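TOG array regulator of axonemal microtubules protein 1 (Mus musculus, PDB 5DN7) promotes microtubule polymerization through its TOG domains and is required for cilium formation, normal cilium length and proper modification of ciliary microtubules. Local coordinates at residues F54-T59 / G98-Q103; S69-L74 / H84-V89; K114-N119 / Q125-I130; I167-T172 / E176-P181; S211-G214 / V220-K223. One frame throughout, in Å; residues are numbered along the deposited sequence.

Interaction 1: F54-T59 / G98-Q103; sequences FNPSST and GEQVQQ
Q100 reaches across to the P56-S57 peptide and is the side chain that carries this contact from the 98-103 side. Its CB leaves the backbone toward the 54-59 segment, with chi1 at -99°, well off a staggered value, and the rest of the chain runs out extended (chi2 -164°). CB and CG serve as a spacer, and the first atom to arrive is CD, 3.9 Å from P56 O. Beyond it the amide divides. OE1 lies 3.5 Å from P56 O, while NE2 goes deeper, to 3.1 Å from S57 N and 3.2 Å from S57 CA. The same nitrogen is 3.6 Å from S57 CB and 4.0 Å from P56 CB, so it lies against both residues of the peptide. P56, which is buried, also touches R96 and L97 of helix 80-97, and both it and Q100 lie against L64 of helix 61-74; F54 O accepts a hydrogen bond from R96 NE nearby. The contact thus joins two successive loops between the predicted HEAT repeats, one linking helices 40-52 and 61-74, the other helices 80-97 and 105-114. NE2 and S57 N, both donors, cannot bond to each other, and OE1 and P56 O, both acceptors, gain nothing from being near; the contact has no clear hydrogen bond and brings like polar groups together.

Interaction 2: S69-L74 / H84-V89; sequences SLLYNL and HGTLQV
L71 and V89 meet with their side chains at about a right angle, both methyl groups of the leucine presented to one branch of the valine. CD2 of L71 is 3.7 Å from V89 CG1 and CD1 of L71 is 3.8 Å from the same atom. That branch of V89 is set anti to its own backbone N (chi1 165°), which turns it toward the leucine fork. T86 lies one turn earlier and behaves differently with each neighbour. Against L71 the two side chains slide past each other in opposite directions: CG2 of T86 comes within 3.9 Å of L71 CD2, and the same methyl is 3.5 Å from L71 O. T86 and L74 cross at about a right angle, with T86 OG1 3.4 Å from L74 CB. The hydroxyl does not depend on this carbon neighbour: OG1 is hydrogen-bonded to V82 O, one turn back in its own helix. All four residues are buried, and no hydrogen bond passes between the segments, so the contact between them is one of close packing. The short helical segments run nearly antiparallel, at 155° between their directions, with axes 9.5 Å apart, the helical hairpin of a HEAT repeat (predicted here as HEAT 5). Helix 40-52 packs on one flank, touching V89 through K48 and L51 and L74 through R40, while L87 reaches E126 of helix 121-138 and V115 in the loop between helices 105-114 and 121-138.

Interaction 3: K114-N119 / Q125-I130; sequences KVLADN and QEYMKI
A methyl of L116 sits squarely over the ring of Y127 in a CH-pi contact: CD2 is 3.4 Å from the ring centroid and only 10° off the normal, nearest to CE1 at 3.4 Å. The tyrosine presents this face because chi1 of 67° places CG between its backbone N and carbonyl carbon, swinging the ring toward the 114-119 segment. Apolar contact adds V115, whose CG2 approaches Y127 CD2 obliquely at 3.8 Å as the two side chains pass in opposite directions. Polar bonding lies at the far end of the ring, where Y127 OH is hydrogen-bonded to E161 OE1 of helix 156-172. A leucine in place of Y127 would probably leave E161 without this hydroxyl partner and the L116 methyl without an aromatic face to rest on. Elsewhere on helix 121-138, K129 NZ forms a salt bridge of 3.0 Å with E126 OE2, met from above the carboxylate plane. The arrangement is that of a HEAT repeat, predicted here as HEAT 6, in which the turn between paired helices folds back on the second helix; in TOG domains such intra-repeat turns generally form the tubulin-facing edge.

Interaction 4: I167-T172 / E176-P181; sequences ICSLLT and EDFDLP
The F178 ring has L170 CD2 over the centre of one face, 3.9 Å from the centroid and 11° off the normal, a CH-pi contact. At its edge lies S169: OG is in the ring plane, 3.5 Å from CZ, and the backbone O of the same serine stands 3.4 Å from CZ. One residue thus meets the rim with two oxygens while the next covers a face. S169 OG is buried here and has no hydrogen-bond partner in the model. L170 CD2 also serves L180, meeting its CD2 at 3.8 Å, so a single methyl fills the angle between phenylalanine and leucine. With F178 cut back to alanine, a gap would probably open beside L170 CD2 and S169 OG would lose the ring edge next to it. Farther along the helix, T172 OG1 donates to C168 O (2.7 Å) from above the carbonyl plane. D179 is at the N-cap position of helix 180-187, its OD1 making a weak bond to K182 N. The turn tucks back between helices: P140 and L144 of helix 140-148 touch both F178 and S169, V208 and L209 of helix 196-213 touch L170, and M213 meets L180.

Interaction 5: S211-G214 / V220-K223; sequences SSMG and VLFK
M213 SD packs against two residues of helix 219-226, lying 3.6 Å from V220 CG1 and 3.8 Å from L221 CG. No polar bond crosses between the segments; the sulfur meets only carbon atoms of the facing helix. Its terminal methyl pushes further in. CE comes to 3.5 Å from V220 CG1, tighter than usual for two carbons, and to 3.8 Å from L221 CD2, so the end of the methionine sits in the corner formed by these two atoms. The chain gets there because it is stretched out beyond CG (chi2 163°, chi3 173°), lying obliquely to both partners. On the other side, chi1 of 60° turns V220 CG1 onto the methionine tip. This is helix-to-helix packing around the turn that follows helix 196-213, at the end of the predicted HEAT 8 repeat, about 23 Å, centre to centre, from the middle of the chain. The helix closes at G214, the first residue to leave helical geometry, with positive phi; the glycine is poorly ordered. The helix end is also tied down by polar bonds outside the contact, S212 OG to V208 O and S212 O to S175 OG. M213 also touches S184 of helix 180-187, the same serine that L221 meets, while F206, L209 and A210 of helix 196-213 line the leucine's side.

How the interactions relate
The five contacts follow one another along the TOG 2 solenoid, interaction 2 lying within the chain span bridged by interaction 1, at about 17 Å between centres. Interaction 1 touches none of the others; its nearest atoms are about 8 Å from interaction 2 and about 7 Å from interaction 3. The rest meet in sequence. Interactions 2 and 3 are joined where K114 NZ lies 2.7 Å from Y72 O and L87 CD1 packs on V115 CG2 (3.7 Å). Interaction 3 touches interaction 4 where M128 CE meets C168 SG at 3.6 Å, and L180 CD1 against M213 CG, also 3.6 Å, joins interactions 4 and 5. Interactions 2 and 5, about 39 Å apart between centres, lie on opposite sides of the chain's centre.

Interaction 1: F54-T59 / G98-Q103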
# COMPACT_ATOMS: atom_id res chain seq x y z
N PHE A 54 -9.62 -20.90 10.74
CA PHE A 54 -8.32 -21.02 11.38
C PHE A 54 -8.12 -19.89 12.38
O PHE A 54 -8.50 -18.74 12.10
CB PHE A 54 -7.21 -21.03 10.32
CG PHE A 54 -5.85 -20.66 10.85
CD1 PHE A 54 -5.10 -21.56 11.58
CD2 PHE A 54 -5.32 -19.40 10.60
CE1 PHE A 54 -3.86 -21.21 12.07
CE2 PHE A 54 -4.08 -19.04 11.08
CZ PHE A 54 -3.35 -19.95 11.81
N ASN A 55 -7.56 -20.19 13.54
CA ASN A 55 -7.42 -19.18 14.60
C ASN A 55 -5.99 -18.94 15.01
O ASN A 55 -5.48 -19.62 15.91
CB ASN A 55 -8.23 -19.59 15.83
CG ASN A 55 -9.72 -19.59 15.57
OD1 ASN A 55 -10.24 -18.68 14.92
ND2 ASN A 55 -10.42 -20.60 16.08
N PRO A 56 -5.33 -17.96 14.37
CA PRO A 56 -3.91 -17.67 14.61
C PRO A 56 -3.60 -17.25 16.06
O PRO A 56 -2.43 -17.24 16.44
CB PRO A 56 -3.62 -16.52 13.64
CG PRO A 56 -4.95 -15.89 13.38
CD PRO A 56 -5.93 -17.03 13.40
N SER A 57 -4.63 -16.93 16.84
CA SER A 57 -4.45 -16.65 18.26
C SER A 57 -4.18 -17.94 19.04
O SER A 57 -3.79 -17.89 20.21
CB SER A 57 -5.66 -15.91 18.84
OG SER A 57 -6.66 -16.82 19.26
N SER A 58 -4.38 -19.08 18.38
CA SER A 58 -4.05 -20.39 18.92
C SER A 58 -2.75 -20.90 18.36
O SER A 58 -2.30 -21.95 18.72
CB SER A 58 -5.10 -21.41 18.54
OG SER A 58 -6.31 -21.09 19.14
N THR A 59 -2.20 -20.14 17.45
CA THR A 59 -0.98 -20.51 16.75
C THR A 59 0.21 -19.80 17.35
O THR A 59 0.19 -18.58 17.52
CB THR A 59 -1.07 -20.15 15.25
OG1 THR A 59 -2.29 -20.65 14.71
CG2 THR A 59 0.10 -20.73 14.48
N GLY A 98 -6.44 -9.89 13.09
CA GLY A 98 -6.89 -8.79 13.89
C GLY A 98 -5.75 -7.97 14.45
O GLY A 98 -4.95 -7.47 13.67
N GLU A 99 -5.72 -7.80 15.76
CA GLU A 99 -4.70 -7.00 16.42
C GLU A 99 -3.34 -7.64 16.23
O GLU A 99 -2.33 -6.95 16.07
CB GLU A 99 -5.01 -6.84 17.91
CG GLU A 99 -4.60 -8.03 18.76
CD GLU A 99 -4.97 -7.86 20.22
OE1 GLU A 99 -4.06 -7.61 21.04
OE2 GLU A 99 -6.17 -7.98 20.55
N GLN A 100 -3.32 -8.93 16.13
CA GLN A 100 -2.10 -9.66 16.05
C GLN A 100 -1.34 -9.17 14.82
O GLN A 100 -0.18 -9.45 14.68
CB GLN A 100 -2.41 -11.13 15.91
CG GLN A 100 -2.32 -11.94 17.18
CD GLN A 100 -2.25 -13.42 16.92
OE1 GLN A 100 -1.19 -13.98 16.84
NE2 GLN A 100 -3.39 -14.04 16.83
N VAL A 101 -2.00 -8.48 13.92
CA VAL A 101 -1.32 -8.02 12.74
C VAL A 101 -0.27 -7.04 13.12
O VAL A 101 0.71 -6.90 12.45
CB VAL A 101 -2.22 -7.55 11.59
CG1 VAL A 101 -2.61 -6.11 11.73
CG2 VAL A 101 -1.53 -7.78 10.28
N GLN A 102 -0.47 -6.38 14.24
CA GLN A 102 0.47 -5.36 14.67
C GLN A 102 1.82 -6.03 14.80
O GLN A 102 2.85 -5.45 14.47
CB GLN A 102 0.03 -4.76 16.00
CG GLN A 102 0.86 -3.56 16.44
CD GLN A 102 0.07 -2.59 17.29
OE1 GLN A 102 -0.95 -2.06 16.86
NE2 GLN A 102 0.54 -2.34 18.51
N GLN A 103 1.81 -7.27 15.29
CA GLN A 103 3.02 -8.02 15.44
C GLN A 103 3.63 -8.27 14.09
O GLN A 103 4.81 -8.47 13.99
CB GLN A 103 2.74 -9.35 16.12
CG GLN A 103 3.96 -10.22 16.27
CD GLN A 103 5.07 -9.53 17.06
OE1 GLN A 103 4.90 -9.23 18.19
NE2 GLN A 103 6.19 -9.27 16.43

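Interaction 2: S69-L74 / H84-V89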
# COMPACT_ATOMS: atom_id res chain seq x y z
N SER A 69 6.36 -16.23 5.92
CA SER A 69 7.58 -16.40 5.12
C SER A 69 7.28 -17.17 3.82
O SER A 69 7.70 -16.78 2.71
CB SER A 69 8.64 -17.11 5.97
OG SER A 69 9.89 -17.19 5.31
N LEU A 70 6.53 -18.25 3.96
CA LEU A 70 6.05 -19.03 2.82
C LEU A 70 5.27 -18.17 1.82
O LEU A 70 5.54 -18.19 0.61
CB LEU A 70 5.18 -20.18 3.30
CG LEU A 70 4.60 -21.02 2.18
CD1 LEU A 70 5.74 -21.70 1.44
CD2 LEU A 70 3.62 -22.04 2.72
N LEU A 71 4.30 -17.41 2.33
CA LEU A 71 3.53 -16.50 1.48
C LEU A 71 4.45 -15.51 0.76
O LEU A 71 4.25 -15.21 -0.42
CB LEU A 71 2.48 -15.75 2.30
CG LEU A 71 1.44 -16.66 2.96
CD1 LEU A 71 0.35 -15.86 3.64
CD2 LEU A 71 0.83 -17.63 1.96
N TYR A 72 5.46 -15.03 1.46
CA TYR A 72 6.39 -14.07 0.87
C TYR A 72 7.13 -14.72 -0.29
O TYR A 72 7.37 -14.08 -1.32
CB TYR A 72 7.36 -13.56 1.93
CG TYR A 72 8.31 -12.47 1.45
CD1 TYR A 72 7.85 -11.18 1.22
CD2 TYR A 72 9.66 -12.74 1.23
CE1 TYR A 72 8.70 -10.18 0.78
CE2 TYR A 72 10.53 -11.75 0.79
CZ TYR A 72 10.04 -10.47 0.57
OH TYR A 72 10.88 -9.46 0.13
N ASN A 73 7.53 -15.96 -0.14
CA ASN A 73 8.12 -16.65 -1.24
C ASN A 73 7.19 -16.91 -2.41
O ASN A 73 7.58 -16.83 -3.51
CB ASN A 73 8.87 -17.88 -0.78
CG ASN A 73 10.08 -17.53 0.06
OD1 ASN A 73 10.28 -18.11 1.10
ND2 ASN A 73 10.87 -16.59 -0.38
N LEU A 74 5.96 -17.23 -2.12
CA LEU A 74 4.98 -17.50 -3.17
C LEU A 74 4.72 -16.26 -4.04
O LEU A 74 4.37 -16.37 -5.21
CB LEU A 74 3.68 -18.00 -2.56
CG LEU A 74 3.77 -19.40 -1.94
CD1 LEU A 74 2.46 -19.79 -1.27
CD2 LEU A 74 4.15 -20.41 -3.02
N HIS A 84 -1.68 -13.67 -7.30
CA HIS A 84 -3.02 -13.21 -6.96
C HIS A 84 -3.64 -14.07 -5.85
O HIS A 84 -4.13 -13.54 -4.84
CB HIS A 84 -3.94 -13.22 -8.20
CG HIS A 84 -5.37 -12.89 -7.88
ND1 HIS A 84 -6.35 -13.86 -7.79
CD2 HIS A 84 -5.98 -11.72 -7.60
CE1 HIS A 84 -7.50 -13.29 -7.48
NE2 HIS A 84 -7.30 -11.99 -7.35
N GLY A 85 -3.58 -15.39 -6.04
CA GLY A 85 -4.11 -16.30 -5.03
C GLY A 85 -3.40 -16.18 -3.69
O GLY A 85 -4.02 -16.25 -2.62
N THR A 86 -2.08 -16.01 -3.73
CA THR A 86 -1.32 -15.85 -2.50
C THR A 86 -1.74 -14.57 -1.79
O THR A 86 -1.96 -14.59 -0.60
CB THR A 86 0.18 -15.82 -2.77
OG1 THR A 86 0.57 -17.00 -3.48
CG2 THR A 86 0.96 -15.73 -1.47
N LEU A 87 -1.89 -13.48 -2.53
CA LEU A 87 -2.37 -12.22 -1.98
C LEU A 87 -3.74 -12.38 -1.34
O LEU A 87 -4.00 -11.79 -0.30
CB LEU A 87 -2.43 -11.13 -3.05
CG LEU A 87 -1.08 -10.53 -3.42
CD1 LEU A 87 -1.20 -9.56 -4.58
CD2 LEU A 87 -0.50 -9.82 -2.19
N GLN A 88 -4.60 -13.19 -1.94
CA GLN A 88 -5.87 -13.50 -1.29
C GLN A 88 -5.69 -14.25 0.04
O GLN A 88 -6.37 -13.95 1.05
CB GLN A 88 -6.74 -14.31 -2.23
CG GLN A 88 -7.33 -13.49 -3.33
CD GLN A 88 -8.29 -14.28 -4.14
OE1 GLN A 88 -7.95 -15.35 -4.65
NE2 GLN A 88 -9.52 -13.79 -4.24
N VAL A 89 -4.77 -15.21 0.04
CA VAL A 89 -4.46 -15.90 1.30
C VAL A 89 -3.93 -14.93 2.37
O VAL A 89 -4.32 -14.99 3.53
CB VAL A 89 -3.45 -17.02 1.06
CG1 VAL A 89 -2.84 -17.48 2.38
CG2 VAL A 89 -4.13 -18.17 0.31

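Interaction 3: K114-N119 / Q125-I130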
# COMPACT_ATOMS: atom_id res chain seq x y z
N LYS A 114 6.34 -5.75 -2.49
CA LYS A 114 6.82 -6.59 -3.58
C LYS A 114 5.89 -6.62 -4.82
O LYS A 114 6.37 -6.52 -5.95
CB LYS A 114 7.05 -8.02 -3.10
CG LYS A 114 7.58 -8.93 -4.19
CD LYS A 114 7.68 -10.38 -3.74
CE LYS A 114 8.72 -10.56 -2.66
NZ LYS A 114 8.84 -11.97 -2.23
N VAL A 115 4.58 -6.77 -4.61
CA VAL A 115 3.66 -6.93 -5.73
C VAL A 115 3.18 -5.60 -6.31
O VAL A 115 2.39 -5.59 -7.25
CB VAL A 115 2.42 -7.78 -5.35
CG1 VAL A 115 2.83 -9.19 -4.94
CG2 VAL A 115 1.57 -7.08 -4.25
N LEU A 116 3.63 -4.48 -5.77
CA LEU A 116 3.24 -3.18 -6.32
C LEU A 116 3.82 -2.92 -7.72
O LEU A 116 3.32 -2.06 -8.45
CB LEU A 116 3.68 -2.06 -5.39
CG LEU A 116 3.13 -1.95 -3.98
CD1 LEU A 116 3.68 -0.66 -3.40
CD2 LEU A 116 1.61 -1.95 -3.95
N ALA A 117 4.88 -3.65 -8.07
CA ALA A 117 5.49 -3.54 -9.39
C ALA A 117 4.60 -4.16 -10.44
O ALA A 117 4.77 -3.90 -11.64
CB ALA A 117 6.85 -4.21 -9.41
N ASP A 118 3.65 -4.99 -10.00
CA ASP A 118 2.83 -5.75 -10.91
C ASP A 118 1.60 -4.94 -11.32
O ASP A 118 0.73 -4.65 -10.51
CB ASP A 118 2.41 -7.08 -10.27
CG ASP A 118 1.62 -7.97 -11.23
OD1 ASP A 118 1.40 -7.57 -12.40
OD2 ASP A 118 1.23 -9.09 -10.81
N ASN A 119 1.55 -4.59 -12.60
CA ASN A 119 0.61 -3.61 -13.10
C ASN A 119 -0.76 -4.22 -13.43
O ASN A 119 -1.36 -3.87 -14.44
CB ASN A 119 1.20 -2.94 -14.35
CG ASN A 119 0.47 -1.67 -14.72
OD1 ASN A 119 0.07 -0.91 -13.84
ND2 ASN A 119 0.26 -1.45 -16.02
N GLN A 125 -6.32 -4.90 -6.69
CA GLN A 125 -7.49 -5.14 -5.84
C GLN A 125 -7.06 -5.76 -4.51
O GLN A 125 -7.40 -5.27 -3.41
CB GLN A 125 -8.50 -6.08 -6.52
CG GLN A 125 -9.47 -5.40 -7.45
CD GLN A 125 -10.32 -6.40 -8.22
OE1 GLN A 125 -10.13 -7.62 -8.11
NE2 GLN A 125 -11.24 -5.89 -9.04
N GLU A 126 -6.29 -6.85 -4.62
CA GLU A 126 -5.90 -7.51 -3.38
C GLU A 126 -4.95 -6.67 -2.50
O GLU A 126 -5.14 -6.60 -1.27
CB GLU A 126 -5.28 -8.87 -3.67
CG GLU A 126 -6.27 -9.81 -4.37
CD GLU A 126 -7.54 -10.01 -3.55
OE1 GLU A 126 -7.46 -10.03 -2.30
OE2 GLU A 126 -8.63 -10.16 -4.16
N TYR A 127 -3.96 -6.00 -3.09
CA TYR A 127 -3.07 -5.30 -2.18
C TYR A 127 -3.71 -4.03 -1.60
O TYR A 127 -3.38 -3.63 -0.48
CB TYR A 127 -1.69 -5.01 -2.80
CG TYR A 127 -1.56 -4.04 -3.95
CD1 TYR A 127 -1.86 -2.68 -3.80
CD2 TYR A 127 -1.00 -4.46 -5.16
CE1 TYR A 127 -1.67 -1.79 -4.86
CE2 TYR A 127 -0.81 -3.59 -6.21
CZ TYR A 127 -1.14 -2.26 -6.06
OH TYR A 127 -0.95 -1.41 -7.12
N MET A 128 -4.65 -3.43 -2.32
CA MET A 128 -5.39 -2.31 -1.73
C MET A 128 -6.24 -2.79 -0.55
O MET A 128 -6.31 -2.10 0.52
CB MET A 128 -6.27 -1.61 -2.78
CG MET A 128 -5.53 -0.73 -3.80
SD MET A 128 -4.28 0.37 -3.07
CE MET A 128 -5.23 1.27 -1.82
N LYS A 129 -6.87 -3.96 -0.71
CA LYS A 129 -7.57 -4.54 0.45
C LYS A 129 -6.64 -4.68 1.65
O LYS A 129 -6.96 -4.25 2.79
CB LYS A 129 -8.18 -5.91 0.11
CG LYS A 129 -9.42 -5.85 -0.78
CD LYS A 129 -9.71 -7.25 -1.32
CE LYS A 129 -10.93 -7.27 -2.20
NZ LYS A 129 -10.90 -8.50 -3.04
N ILE A 130 -5.46 -5.26 1.39
CA ILE A 130 -4.51 -5.45 2.49
C ILE A 130 -4.12 -4.13 3.16
O ILE A 130 -4.23 -4.00 4.39
CB ILE A 130 -3.26 -6.19 2.02
CG1 ILE A 130 -3.62 -7.63 1.67
CG2 ILE A 130 -2.23 -6.23 3.12
CD1 ILE A 130 -2.71 -8.27 0.66

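Interaction 4: I167-T172 / E176-P181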
# COMPACT_ATOMS: atom_id res chain seq x y z
N ILE A 167 -2.61 8.78 -1.05
CA ILE A 167 -3.83 9.50 -1.43
C ILE A 167 -5.08 8.81 -0.88
O ILE A 167 -5.97 9.43 -0.29
CB ILE A 167 -3.98 9.62 -2.95
CG1 ILE A 167 -2.85 10.44 -3.54
CG2 ILE A 167 -5.37 10.23 -3.33
CD1 ILE A 167 -2.75 10.33 -5.06
N CYS A 168 -5.11 7.50 -1.07
CA CYS A 168 -6.20 6.68 -0.60
C CYS A 168 -6.41 6.85 0.92
O CYS A 168 -7.53 7.07 1.41
CB CYS A 168 -5.91 5.24 -0.98
SG CYS A 168 -7.12 4.04 -0.41
N SER A 169 -5.30 6.76 1.64
CA SER A 169 -5.26 6.96 3.08
C SER A 169 -5.85 8.32 3.51
O SER A 169 -6.68 8.40 4.41
CB SER A 169 -3.81 6.84 3.57
OG SER A 169 -3.75 6.49 4.93
N LEU A 170 -5.42 9.39 2.84
CA LEU A 170 -5.82 10.73 3.21
C LEU A 170 -7.28 10.99 2.84
O LEU A 170 -7.91 11.88 3.41
CB LEU A 170 -4.94 11.77 2.53
CG LEU A 170 -3.50 11.91 3.02
CD1 LEU A 170 -2.60 12.40 1.87
CD2 LEU A 170 -3.47 12.88 4.21
N LEU A 171 -7.81 10.22 1.89
CA LEU A 171 -9.22 10.32 1.56
C LEU A 171 -10.10 9.39 2.42
O LEU A 171 -11.32 9.48 2.39
CB LEU A 171 -9.46 10.02 0.07
CG LEU A 171 -8.97 10.99 -1.01
CD1 LEU A 171 -9.09 10.38 -2.41
CD2 LEU A 171 -9.75 12.29 -0.94
N THR A 172 -9.49 8.47 3.15
CA THR A 172 -10.26 7.53 3.96
C THR A 172 -10.35 7.96 5.45
O THR A 172 -11.32 7.64 6.14
CB THR A 172 -9.65 6.12 3.87
OG1 THR A 172 -9.63 5.73 2.49
CG2 THR A 172 -10.43 5.10 4.69
N GLU A 176 -6.83 14.74 11.35
CA GLU A 176 -6.11 14.69 12.61
C GLU A 176 -5.46 13.34 12.85
O GLU A 176 -4.68 13.20 13.77
CB GLU A 176 -7.06 15.03 13.79
CG GLU A 176 -8.10 13.99 14.09
CD GLU A 176 -9.41 14.24 13.37
OE1 GLU A 176 -9.42 15.07 12.41
OE2 GLU A 176 -10.42 13.61 13.78
N ASP A 177 -5.77 12.33 12.03
CA ASP A 177 -5.07 11.05 12.13
C ASP A 177 -3.66 11.13 11.53
O ASP A 177 -2.88 10.21 11.65
CB ASP A 177 -5.86 9.94 11.43
CG ASP A 177 -7.10 9.52 12.20
OD1 ASP A 177 -7.37 10.16 13.23
OD2 ASP A 177 -7.79 8.58 11.75
N PHE A 178 -3.36 12.25 10.88
CA PHE A 178 -2.10 12.41 10.17
C PHE A 178 -1.26 13.55 10.71
O PHE A 178 -1.78 14.57 11.17
CB PHE A 178 -2.34 12.67 8.67
CG PHE A 178 -3.04 11.57 7.97
CD1 PHE A 178 -2.34 10.45 7.53
CD2 PHE A 178 -4.42 11.62 7.77
CE1 PHE A 178 -3.00 9.42 6.88
CE2 PHE A 178 -5.07 10.59 7.11
CZ PHE A 178 -4.37 9.49 6.67
N ASP A 179 0.05 13.35 10.64
CA ASP A 179 1.01 14.44 10.79
C ASP A 179 1.25 15.01 9.40
O ASP A 179 2.11 14.53 8.65
CB ASP A 179 2.31 13.93 11.43
CG ASP A 179 3.27 15.05 11.77
OD1 ASP A 179 3.20 16.14 11.17
OD2 ASP A 179 4.13 14.82 12.66
N LEU A 180 0.46 16.02 9.03
CA LEU A 180 0.45 16.47 7.65
C LEU A 180 1.74 17.17 7.18
O LEU A 180 2.11 17.00 6.02
CB LEU A 180 -0.76 17.37 7.41
CG LEU A 180 -2.13 16.74 7.60
CD1 LEU A 180 -3.16 17.82 7.50
CD2 LEU A 180 -2.41 15.63 6.58
N PRO A 181 2.40 17.98 8.04
CA PRO A 181 3.72 18.50 7.65
C PRO A 181 4.72 17.38 7.33
O PRO A 181 5.40 17.40 6.30
CB PRO A 181 4.19 19.28 8.89
CG PRO A 181 2.92 19.76 9.50
CD PRO A 181 1.89 18.67 9.25

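Interaction 5: S211-G214 / V220-K223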
# COMPACT_ATOMS: atom_id res chain seq x y z
N SER A 211 -6.16 20.43 0.82
CA SER A 211 -7.54 20.35 1.27
C SER A 211 -7.65 19.92 2.74
O SER A 211 -8.55 20.38 3.47
CB SER A 211 -8.32 19.39 0.37
OG SER A 211 -9.53 18.98 0.96
N SER A 212 -6.75 19.06 3.19
CA SER A 212 -6.86 18.52 4.54
C SER A 212 -6.28 19.44 5.60
O SER A 212 -6.71 19.40 6.75
CB SER A 212 -6.18 17.16 4.62
OG SER A 212 -6.83 16.27 3.73
N MET A 213 -5.30 20.24 5.21
CA MET A 213 -4.73 21.24 6.10
C MET A 213 -5.66 22.44 6.28
O MET A 213 -5.56 23.15 7.28
CB MET A 213 -3.39 21.74 5.56
CG MET A 213 -2.28 20.72 5.61
SD MET A 213 -0.93 21.22 4.53
CE MET A 213 0.31 20.00 4.93
N GLY A 214 -6.53 22.66 5.30
CA GLY A 214 -7.33 23.87 5.25
C GLY A 214 -6.46 25.00 4.72
O GLY A 214 -5.26 25.04 4.99
N VAL A 220 3.11 25.46 4.62
CA VAL A 220 3.95 24.32 4.93
C VAL A 220 4.17 23.48 3.68
O VAL A 220 5.22 22.86 3.53
CB VAL A 220 3.34 23.46 6.07
CG1 VAL A 220 2.00 22.93 5.68
CG2 VAL A 220 4.26 22.31 6.41
N LEU A 221 3.18 23.49 2.77
CA LEU A 221 3.30 22.79 1.50
C LEU A 221 4.32 23.47 0.62
O LEU A 221 5.09 22.81 -0.10
CB LEU A 221 1.96 22.72 0.76
CG LEU A 221 0.93 21.73 1.28
CD1 LEU A 221 -0.30 21.77 0.40
CD2 LEU A 221 1.52 20.34 1.31
N PHE A 222 4.32 24.80 0.67
CA PHE A 222 5.34 25.51 -0.10
C PHE A 222 6.75 25.35 0.50
O PHE A 222 7.75 25.33 -0.24
CB PHE A 222 4.96 26.98 -0.23
CG PHE A 222 3.64 27.19 -0.93
CD1 PHE A 222 3.23 26.32 -1.94
CD2 PHE A 222 2.79 28.22 -0.56
CE1 PHE A 222 2.01 26.50 -2.59
CE2 PHE A 222 1.56 28.40 -1.21
CZ PHE A 222 1.18 27.54 -2.22
N LYS A 223 6.86 25.21 1.80
CA LYS A 223 8.12 24.87 2.39
C LYS A 223 8.56 23.48 1.97
O LYS A 223 9.71 23.28 1.68
CB LYS A 223 8.05 24.96 3.90
CG LYS A 223 7.62 26.33 4.39
CD LYS A 223 8.04 26.63 5.81
CE LYS A 223 6.87 26.94 6.70
NZ LYS A 223 6.93 26.12 7.93